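Local coordinates for extracellular ligand-binding receptor (Desulfohalobium retbaense DSM 5692, PDB 5ERE), which probably acts as a sensor receptor, holding 2-oxo-4-methylpentanoic acid in its periplasmic-binding-protein portion and cytosine in its tandem PAS-like sensor portion, at residues Ala338-Met343 against Ile548-Thr553; Thr383-Ala386 against Ile390-Val393; Ile413-His416 against Pro421-Ser424. All blocks are in the same frame, centred on the assembly; numbering follows the deposited sequence.

Contact 1 of 3, residues Ala338-Met343 against Ile548-Thr553; sequences AIFKDM and IGLHGT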
ATOM      1  N   ALA A 338      -6.900  -8.824 -17.540  1.00 40.57           N
ATOM      2  CA  ALA A 338      -6.402 -10.190 -17.517  1.00 42.41           C
ATOM      3  C   ALA A 338      -7.363 -11.134 -16.765  1.00 42.82           C
ATOM      4  O   ALA A 338      -7.532 -12.310 -17.110  1.00 37.18           O
ATOM      5  CB  ALA A 338      -5.041 -10.224 -16.892  1.00 44.61           C
ATOM      6  N   ILE A 339      -8.008 -10.634 -15.728  1.00 34.58           N
ATOM      7  CA  ILE A 339      -9.033 -11.454 -15.096  1.00 30.61           C
ATOM      8  C   ILE A 339     -10.173 -11.736 -16.066  1.00 32.39           C
ATOM      9  O   ILE A 339     -10.574 -12.890 -16.240  1.00 36.45           O
ATOM     10  CB  ILE A 339      -9.562 -10.780 -13.809  1.00 34.12           C
ATOM     11  CG1 ILE A 339      -8.445 -10.828 -12.778  1.00 33.35           C
ATOM     12  CG2 ILE A 339     -10.780 -11.491 -13.307  1.00 32.97           C
ATOM     13  CD1 ILE A 339      -8.711  -9.955 -11.538  1.00 35.24           C
ATOM     14  N   PHE A 340     -10.697 -10.699 -16.709  1.00 28.81           N
ATOM     15  CA  PHE A 340     -11.742 -10.876 -17.709  1.00 34.48           C
ATOM     16  C   PHE A 340     -11.311 -11.808 -18.864  1.00 42.42           C
ATOM     17  O   PHE A 340     -12.107 -12.605 -19.354  1.00 33.94           O
ATOM     18  CB  PHE A 340     -12.152  -9.523 -18.304  1.00 33.75           C
ATOM     19  CG  PHE A 340     -13.145  -8.727 -17.462  1.00 39.83           C
ATOM     20  CD1 PHE A 340     -14.301  -9.306 -16.945  1.00 48.78           C
ATOM     21  CD2 PHE A 340     -12.923  -7.369 -17.226  1.00 43.81           C
ATOM     22  CE1 PHE A 340     -15.222  -8.527 -16.183  1.00 38.36           C
ATOM     23  CE2 PHE A 340     -13.813  -6.613 -16.473  1.00 45.74           C
ATOM     24  CZ  PHE A 340     -14.964  -7.213 -15.945  1.00 33.36           C
ATOM     25  N   LYS A 341     -10.070 -11.668 -19.329  1.00 39.35           N
ATOM     26  CA  LYS A 341      -9.592 -12.482 -20.441  1.00 41.13           C
ATOM     27  C   LYS A 341      -9.566 -13.942 -20.017  1.00 40.76           C
ATOM     28  O   LYS A 341      -9.924 -14.819 -20.803  1.00 41.22           O
ATOM     29  CB  LYS A 341      -8.208 -12.030 -20.910  1.00 45.04           C
ATOM     30  N   ASP A 342      -9.213 -14.186 -18.751  1.00 43.69           N
ATOM     31  CA  ASP A 342      -9.147 -15.534 -18.208  1.00 43.03           C
ATOM     32  C   ASP A 342     -10.529 -16.126 -18.149  1.00 45.26           C
ATOM     33  O   ASP A 342     -10.758 -17.262 -18.585  1.00 39.07           O
ATOM     34  CB  ASP A 342      -8.516 -15.558 -16.810  1.00 52.33           C
ATOM     35  CG  ASP A 342      -7.023 -15.316 -16.835  1.00 65.02           C
ATOM     36  OD1 ASP A 342      -6.386 -15.641 -17.854  1.00 73.18           O
ATOM     37  OD2 ASP A 342      -6.475 -14.802 -15.841  1.00 78.29           O
HETATM   38  N   MSE A 343     -11.464 -15.354 -17.621  1.00 43.56           N
HETATM   39  CA  MSE A 343     -12.839 -15.807 -17.571  1.00 36.29           C
HETATM   40  C   MSE A 343     -13.382 -16.107 -18.932  1.00 33.42           C
HETATM   41  O   MSE A 343     -13.966 -17.165 -19.167  1.00 34.03           O
HETATM   42  CB  MSE A 343     -13.758 -14.758 -16.923  1.00 31.34           C
HETATM   43  CG  MSE A 343     -13.722 -14.697 -15.441  1.00 48.12           C
HETATM   44 SE   MSE A 343     -14.722 -13.076 -14.844  0.80 60.05          SE
HETATM   45  CE  MSE A 343     -16.095 -13.349 -15.900  1.00 23.32           C
ATOM     46  N   ILE A 548     -12.261  -0.676 -19.184  1.00 38.46           N
ATOM     47  CA  ILE A 548     -12.099  -2.118 -19.187  1.00 44.14           C
ATOM     48  C   ILE A 548     -13.398  -2.795 -19.609  1.00 44.86           C
ATOM     49  O   ILE A 548     -14.493  -2.306 -19.317  1.00 36.46           O
ATOM     50  CB  ILE A 548     -11.716  -2.635 -17.801  1.00 53.82           C
ATOM     51  CG1 ILE A 548     -12.655  -2.007 -16.745  1.00 47.25           C
ATOM     52  CG2 ILE A 548     -10.265  -2.293 -17.507  1.00 53.13           C
ATOM     53  CD1 ILE A 548     -12.804  -2.819 -15.620  1.00 57.91           C
ATOM     54  N   GLY A 549     -13.288  -3.934 -20.276  1.00 41.25           N
ATOM     55  CA  GLY A 549     -14.478  -4.682 -20.640  1.00 42.08           C
ATOM     56  C   GLY A 549     -14.267  -5.779 -21.660  1.00 41.90           C
ATOM     57  O   GLY A 549     -13.134  -6.080 -22.030  1.00 38.03           O
ATOM     58  N   LEU A 550     -15.370  -6.366 -22.105  1.00 41.21           N
ATOM     59  CA  LEU A 550     -15.368  -7.395 -23.132  1.00 42.67           C
ATOM     60  C   LEU A 550     -16.610  -7.305 -24.008  1.00 41.19           C
ATOM     61  O   LEU A 550     -17.676  -6.882 -23.547  1.00 39.51           O
ATOM     62  CB  LEU A 550     -15.317  -8.810 -22.515  1.00 42.80           C
ATOM     63  CG  LEU A 550     -14.137  -9.312 -21.687  1.00 48.04           C
ATOM     64  CD1 LEU A 550     -14.489 -10.646 -21.004  1.00 47.28           C
ATOM     65  CD2 LEU A 550     -12.898  -9.485 -22.585  1.00 41.52           C
ATOM     66  N   HIS A 551     -16.458  -7.714 -25.267  1.00 33.43           N
ATOM     67  CA  HIS A 551     -17.589  -7.986 -26.152  1.00 31.63           C
ATOM     68  C   HIS A 551     -18.517  -6.776 -26.292  1.00 35.55           C
ATOM     69  O   HIS A 551     -19.736  -6.945 -26.438  1.00 35.67           O
ATOM     70  CB  HIS A 551     -18.398  -9.183 -25.645  1.00 34.11           C
ATOM     71  CG  HIS A 551     -17.586 -10.421 -25.429  1.00 37.47           C
ATOM     72  ND1 HIS A 551     -16.812 -10.983 -26.428  1.00 41.46           N
ATOM     73  CD2 HIS A 551     -17.431 -11.211 -24.341  1.00 43.07           C
ATOM     74  CE1 HIS A 551     -16.215 -12.065 -25.960  1.00 40.88           C
ATOM     75  NE2 HIS A 551     -16.573 -12.229 -24.696  1.00 40.56           N
ATOM     76  N   GLY A 552     -17.931  -5.576 -26.253  1.00 42.79           N
ATOM     77  CA  GLY A 552     -18.677  -4.344 -26.455  1.00 38.10           C
ATOM     78  C   GLY A 552     -19.291  -3.752 -25.204  1.00 41.03           C
ATOM     79  O   GLY A 552     -19.958  -2.716 -25.270  1.00 41.86           O
ATOM     80  N   THR A 553     -19.062  -4.400 -24.062  1.00 30.13           N
ATOM     81  CA  THR A 553     -19.522  -3.884 -22.759  1.00 33.25           C
ATOM     82  C   THR A 553     -18.299  -3.378 -22.026  1.00 33.70           C
ATOM     83  O   THR A 553     -17.428  -4.132 -21.609  1.00 42.60           O
ATOM     84  CB  THR A 553     -20.249  -4.940 -21.933  1.00 34.21           C
ATOM     85  OG1 THR A 553     -21.388  -5.382 -22.666  1.00 36.56           O
ATOM     86  CG2 THR A 553     -20.696  -4.387 -20.526  1.00 32.90           C
TER

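Contact 2 of 3, residues Thr383-Ala386 against Ile390-Val393; sequences TVDA and IVNV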
ATOM      1  N   THR A 383     -25.930 -23.033 -16.916  1.00 41.58           N
ATOM      2  CA  THR A 383     -26.314 -23.163 -18.303  1.00 45.56           C
ATOM      3  C   THR A 383     -27.741 -22.690 -18.401  1.00 47.37           C
ATOM      4  O   THR A 383     -28.496 -22.779 -17.432  1.00 40.22           O
ATOM      5  CB  THR A 383     -26.172 -24.600 -18.834  1.00 44.62           C
ATOM      6  OG1 THR A 383     -26.903 -25.507 -18.002  1.00 49.07           O
ATOM      7  CG2 THR A 383     -24.712 -24.973 -18.876  1.00 44.79           C
ATOM      8  N   VAL A 384     -28.065 -22.175 -19.587  1.00 44.36           N
ATOM      9  CA  VAL A 384     -29.318 -21.491 -19.903  1.00 48.05           C
ATOM     10  C   VAL A 384     -29.787 -21.969 -21.279  1.00 50.99           C
ATOM     11  O   VAL A 384     -29.039 -21.857 -22.253  1.00 46.03           O
ATOM     12  CB  VAL A 384     -29.137 -19.949 -19.934  1.00 54.03           C
ATOM     13  CG1 VAL A 384     -30.464 -19.244 -20.217  1.00 54.54           C
ATOM     14  CG2 VAL A 384     -28.536 -19.450 -18.630  1.00 49.95           C
ATOM     15  N   ASP A 385     -31.008 -22.492 -21.374  1.00 54.53           N
ATOM     16  CA  ASP A 385     -31.479 -23.061 -22.644  1.00 58.51           C
ATOM     17  C   ASP A 385     -31.977 -22.014 -23.656  1.00 59.32           C
ATOM     18  O   ASP A 385     -32.026 -20.801 -23.377  1.00 54.40           O
ATOM     19  CB  ASP A 385     -32.586 -24.117 -22.395  1.00 56.78           C
ATOM     20  CG  ASP A 385     -33.886 -23.534 -21.830  1.00 61.61           C
ATOM     21  OD1 ASP A 385     -34.167 -22.323 -21.990  1.00 57.53           O
ATOM     22  OD2 ASP A 385     -34.657 -24.321 -21.226  1.00 64.60           O
ATOM     23  N   ALA A 386     -32.360 -22.505 -24.830  1.00 60.06           N
ATOM     24  CA  ALA A 386     -32.736 -21.644 -25.955  1.00 62.31           C
ATOM     25  C   ALA A 386     -33.924 -20.729 -25.609  1.00 57.75           C
ATOM     26  O   ALA A 386     -34.191 -19.767 -26.325  1.00 64.56           O
ATOM     27  CB  ALA A 386     -33.039 -22.510 -27.185  1.00 55.49           C
ATOM     28  N   ILE A 390     -32.674 -20.956 -16.889  1.00 45.11           N
ATOM     29  CA  ILE A 390     -31.554 -21.617 -16.249  1.00 44.76           C
ATOM     30  C   ILE A 390     -31.911 -23.079 -16.019  1.00 54.43           C
ATOM     31  O   ILE A 390     -32.927 -23.370 -15.391  1.00 52.07           O
ATOM     32  CB  ILE A 390     -31.183 -20.954 -14.916  1.00 42.34           C
ATOM     33  CG1 ILE A 390     -30.768 -19.493 -15.159  1.00 42.34           C
ATOM     34  CG2 ILE A 390     -30.049 -21.718 -14.263  1.00 35.93           C
ATOM     35  CD1 ILE A 390     -30.442 -18.717 -13.905  1.00 45.18           C
ATOM     36  N   VAL A 391     -31.068 -23.980 -16.532  1.00 47.33           N
ATOM     37  CA  VAL A 391     -31.342 -25.411 -16.507  1.00 51.22           C
ATOM     38  C   VAL A 391     -30.281 -26.203 -15.750  1.00 48.82           C
ATOM     39  O   VAL A 391     -30.439 -27.390 -15.561  1.00 56.56           O
ATOM     40  CB  VAL A 391     -31.460 -25.993 -17.944  1.00 53.90           C
ATOM     41  CG1 VAL A 391     -32.614 -25.329 -18.691  1.00 52.78           C
ATOM     42  CG2 VAL A 391     -30.148 -25.848 -18.724  1.00 51.88           C
ATOM     43  N   ASN A 392     -29.202 -25.552 -15.326  1.00 48.29           N
ATOM     44  CA  ASN A 392     -28.201 -26.226 -14.520  1.00 47.68           C
ATOM     45  C   ASN A 392     -27.314 -25.174 -13.843  1.00 48.31           C
ATOM     46  O   ASN A 392     -27.255 -24.035 -14.296  1.00 45.49           O
ATOM     47  CB  ASN A 392     -27.390 -27.217 -15.386  1.00 45.39           C
ATOM     48  CG  ASN A 392     -26.713 -28.319 -14.561  1.00 50.41           C
ATOM     49  OD1 ASN A 392     -26.839 -28.356 -13.347  1.00 43.24           O
ATOM     50  ND2 ASN A 392     -26.003 -29.232 -15.237  1.00 56.46           N
ATOM     51  N   VAL A 393     -26.675 -25.542 -12.734  1.00 48.72           N
ATOM     52  CA  VAL A 393     -25.836 -24.625 -11.967  1.00 39.80           C
ATOM     53  C   VAL A 393     -24.805 -25.373 -11.137  1.00 47.14           C
ATOM     54  O   VAL A 393     -25.089 -26.442 -10.621  1.00 44.46           O
ATOM     55  CB  VAL A 393     -26.678 -23.745 -11.013  1.00 44.88           C
ATOM     56  CG1 VAL A 393     -27.441 -24.605  -9.985  1.00 43.08           C
ATOM     57  CG2 VAL A 393     -25.798 -22.703 -10.296  1.00 43.02           C
TER

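Contact 3 of 3, residues Ile413-His416 against Pro421-Ser424; sequences IRLH and PVLS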
ATOM      1  N   ILE A 413     -30.907 -11.252 -23.921  1.00 45.22           N
ATOM      2  CA  ILE A 413     -31.508 -10.809 -25.162  1.00 44.20           C
ATOM      3  C   ILE A 413     -30.456 -10.677 -26.252  1.00 42.03           C
ATOM      4  O   ILE A 413     -30.623 -11.181 -27.372  1.00 44.05           O
ATOM      5  CB  ILE A 413     -32.243  -9.465 -24.931  1.00 45.52           C
ATOM      6  CG1 ILE A 413     -33.419  -9.694 -23.968  1.00 38.45           C
ATOM      7  CG2 ILE A 413     -32.749  -8.889 -26.232  1.00 51.30           C
ATOM      8  CD1 ILE A 413     -34.121  -8.387 -23.450  1.00 46.91           C
ATOM      9  N   ARG A 414     -29.352 -10.024 -25.920  1.00 38.57           N
ATOM     10  CA  ARG A 414     -28.323  -9.762 -26.913  1.00 45.07           C
ATOM     11  C   ARG A 414     -27.692 -11.050 -27.403  1.00 46.30           C
ATOM     12  O   ARG A 414     -27.428 -11.210 -28.588  1.00 43.41           O
ATOM     13  CB  ARG A 414     -27.271  -8.835 -26.336  1.00 42.92           C
ATOM     14  CG  ARG A 414     -27.815  -7.423 -26.143  1.00 40.90           C
ATOM     15  CD  ARG A 414     -26.740  -6.432 -25.806  1.00 41.85           C
ATOM     16  NE  ARG A 414     -26.224  -6.547 -24.437  1.00 49.74           N
ATOM     17  CZ  ARG A 414     -24.988  -6.932 -24.112  1.00 42.44           C
ATOM     18  NH1 ARG A 414     -24.097  -7.252 -25.043  1.00 43.44           N
ATOM     19  NH2 ARG A 414     -24.633  -6.982 -22.843  1.00 39.50           N
ATOM     20  N   LEU A 415     -27.445 -11.981 -26.492  1.00 39.52           N
ATOM     21  CA  LEU A 415     -26.843 -13.257 -26.901  1.00 42.95           C
ATOM     22  C   LEU A 415     -27.809 -14.012 -27.821  1.00 44.52           C
ATOM     23  O   LEU A 415     -27.407 -14.654 -28.808  1.00 40.35           O
ATOM     24  CB  LEU A 415     -26.475 -14.101 -25.674  1.00 37.87           C
ATOM     25  CG  LEU A 415     -25.789 -15.447 -25.985  1.00 38.41           C
ATOM     26  CD1 LEU A 415     -24.724 -15.774 -24.956  1.00 38.60           C
ATOM     27  CD2 LEU A 415     -26.823 -16.532 -26.070  1.00 40.55           C
ATOM     28  N   HIS A 416     -29.092 -13.918 -27.501  1.00 43.81           N
ATOM     29  CA  HIS A 416     -30.114 -14.592 -28.279  1.00 53.20           C
ATOM     30  C   HIS A 416     -30.260 -13.976 -29.670  1.00 54.82           C
ATOM     31  O   HIS A 416     -30.498 -14.683 -30.637  1.00 51.48           O
ATOM     32  CB  HIS A 416     -31.443 -14.557 -27.534  1.00 46.95           C
ATOM     33  CG  HIS A 416     -31.539 -15.592 -26.456  1.00 57.07           C
ATOM     34  ND1 HIS A 416     -32.688 -15.817 -25.729  1.00 63.74           N
ATOM     35  CD2 HIS A 416     -30.619 -16.468 -25.988  1.00 53.98           C
ATOM     36  CE1 HIS A 416     -32.478 -16.793 -24.868  1.00 61.39           C
ATOM     37  NE2 HIS A 416     -31.230 -17.213 -25.009  1.00 49.99           N
ATOM     38  N   PRO A 421     -20.925 -14.177 -27.814  1.00 38.23           N
ATOM     39  CA  PRO A 421     -20.685 -13.947 -26.387  1.00 44.98           C
ATOM     40  C   PRO A 421     -21.094 -12.557 -25.943  1.00 46.83           C
ATOM     41  O   PRO A 421     -21.045 -11.622 -26.727  1.00 38.33           O
ATOM     42  CB  PRO A 421     -19.177 -14.095 -26.239  1.00 39.45           C
ATOM     43  CG  PRO A 421     -18.718 -14.812 -27.464  1.00 44.33           C
ATOM     44  CD  PRO A 421     -19.680 -14.468 -28.548  1.00 38.86           C
ATOM     45  N   VAL A 422     -21.447 -12.430 -24.678  1.00 38.91           N
ATOM     46  CA  VAL A 422     -21.802 -11.128 -24.098  1.00 36.72           C
ATOM     47  C   VAL A 422     -21.194 -10.982 -22.700  1.00 35.52           C
ATOM     48  O   VAL A 422     -20.889 -11.981 -22.009  1.00 37.81           O
ATOM     49  CB  VAL A 422     -23.329 -10.947 -24.034  1.00 42.99           C
ATOM     50  CG1 VAL A 422     -23.933 -10.932 -25.440  1.00 45.41           C
ATOM     51  CG2 VAL A 422     -24.001 -12.063 -23.184  1.00 37.35           C
ATOM     52  N   LEU A 423     -20.971  -9.733 -22.302  1.00 34.81           N
ATOM     53  CA  LEU A 423     -20.671  -9.377 -20.921  1.00 29.38           C
ATOM     54  C   LEU A 423     -21.791  -8.463 -20.507  1.00 41.01           C
ATOM     55  O   LEU A 423     -22.044  -7.483 -21.199  1.00 34.52           O
ATOM     56  CB  LEU A 423     -19.296  -8.691 -20.770  1.00 29.51           C
ATOM     57  CG  LEU A 423     -18.879  -8.331 -19.328  1.00 31.17           C
ATOM     58  CD1 LEU A 423     -18.590  -9.621 -18.488  1.00 34.67           C
ATOM     59  CD2 LEU A 423     -17.693  -7.409 -19.282  1.00 29.73           C
ATOM     60  N   SER A 424     -22.472  -8.762 -19.394  1.00 30.85           N
ATOM     61  CA  SER A 424     -23.620  -7.942 -19.010  1.00 34.29           C
ATOM     62  C   SER A 424     -23.194  -6.613 -18.389  1.00 36.91           C
ATOM     63  O   SER A 424     -22.061  -6.438 -17.936  1.00 33.51           O
ATOM     64  CB  SER A 424     -24.539  -8.692 -18.022  1.00 34.94           C
ATOM     65  OG  SER A 424     -23.978  -8.726 -16.722  1.00 34.01           O
TER
HETATM   66  O   HOH W   1     -21.202  -7.465 -24.249  1.00 34.51           O

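Contact 1 of 3, residues Ala338-Met343 against Ile548-Thr553
Phe340 of the long helix 324-357 packs against Ile548 and Leu550 near the tip of a beta hairpin, joining the helix of this tandem PAS sensor to the antiparallel sheet that contains strands 541-550 and 553-561.

The contact between the segments is apolar. The ring of Phe340 reaches the strand by its edge: CE2 lies 4.0 Å from Ile548 CD1, close to the ring plane, and the two side chains run roughly perpendicular. Its CG stands anti to the carbonyl carbon (chi1 -82°), carrying the ring to Ile548. Nearer the backbone, Phe340 CB rests 3.7 Å from Leu550 CD1. Ile548 and Leu550, two apart on an extended strand, both turn their side chains toward the helix; Gly549 between them has backbone angles suited to glycine alone. One large aromatic can therefore bridge both branched chains. Phe461 adds a ring beside Phe340, planes at about 45°.

Polar interactions keep the hairpin tip in shape. Leu550 to Thr553 form a type I' turn closed by two backbone bonds, Thr553 N to Leu550 O at 2.9 Å and Leu550 N to Thr553 O at 3.1 Å. Glycine suits the third position, Gly552, where phi is positive (88°). His551 NE2 bonds Asp344 OD1, tying the turn to the next residues of the helix.

At the helix backbone, the same methyl of Leu550, CD1, sits 3.5 Å from the carbonyl oxygen Phe340 O.

Contact 2 of 3, residues Thr383-Ala386 against Ile390-Val393
The carboxylate of Asp385 comes closest to Val391 with OD2, 3.4 Å from Val391 CG1, with Asp385 CG and CB alongside the same methyl. OD1 instead takes hydrogen bonds from the connecting turn, at Thr387 OG1 and Thr389 N, a task for which a short acidic side chain is well fitted. The second flat group, the Asn392 amide, receives Val393 N at OD1 from above its plane (2.9 Å), while its ND2 pairs with Ser365 OG of helix 362-374.

Between these groups the strands form a classic beta bulge, in which Val391 and Asn392 together stand opposite Thr383. Thr383 uses both backbone polar atoms: its N donates to Asn392 O at 3.1 Å, and its O accepts from Val391 N at 3.0 Å. Val391, with psi near -6°, supplies the extra residue and shifts the register by one.

Thr383 OG1 occupies the position between its backbone N and carbonyl carbon (chi1 55°), which brings it to 3.2 Å from Asn392 CB and 3.3 Å from Val391 CG2. Beyond the segments it bonds Leu359 O. On the opposite sheet face, Val384 CG2 touches Ile390 CG1 at 4.1 Å.

The chemistry thus divides by face: Thr383 and Asn392 make polar ties just before and within helix 362-374, whose Leu368 both side chains touch, whereas the apolar side chain of Ile390 comes within about 4 Å of the bound cytosine.

Contact 3 of 3, residues Ile413-His416 against Pro421-Ser424
Arg414 reaches from helix 410-418 over Val422 to the backbone of Leu423, linking a helix to the short strand that follows it in the PAS-like fold of the cytosine-binding sensor region. That strand, 422-423, pairs with strand 434-443, so the contact lays the helix against a strand of that sheet.

The arginine's CB starts on apolar ground, 4.0 Å from Val422 CG1. The chain then extends through CG and bends at the CG-CD bond (chi3 -74°), which swings the guanidinium across to Leu423. NE, at the base of that group, forms a salt bridge with Glu410 one helical turn earlier, an anchor that should limit rotation of the planar head. NH1 passes 3.7 Å from Val422 CG1 and donates to a water 3.0 Å away. This water also accepts from Leu423 N, so it joins the guanidinium to the strand backbone. NH2 completes the reach with a direct hydrogen bond to Leu423 O at 3.1 Å, with 153° at the hydrogen. The acceptor lies almost in the guanidinium plane, whereas the donor stands 47° out of the carbonyl plane. A long side chain with several N-H groups suits this place, since it can serve both the N and the O of one residue, the former through water.

Val422 meets the helix with both methyls. CG1 approaches the helix backbone at Leu415 N, and CG2 lies 4.1 Å from Leu415 CB, the two side chains crossing at about a right angle. The branched valine can thus touch Arg414 and Leu415 together. Leu423 starts its side chain away from the helix and packs on Ile436 and Leu438, while its carbonyl oxygen also takes a hydrogen bond from Thr553 OG1.

Overall arrangement
Along the chain contact 1 opens first, on helix 324-357; contacts 2 and 3 follow in turn, and the hairpin 548-553 closes contact 1 some 200 residues later. Contact 2 lies within, and contact 3 sets helix 410-418 against, the same antiparallel sheet, which contributes to the cytosine pocket; their centres lie about 14 Å apart, with His416 packing near Ala386. Contact 1 involves the other sensor sheet; its centre is about 13 Å from that of contact 3 and 22 Å from that of contact 2. Contacts 1 and 3 touch, which places the two sheets of the tandem sensor side by side at this point.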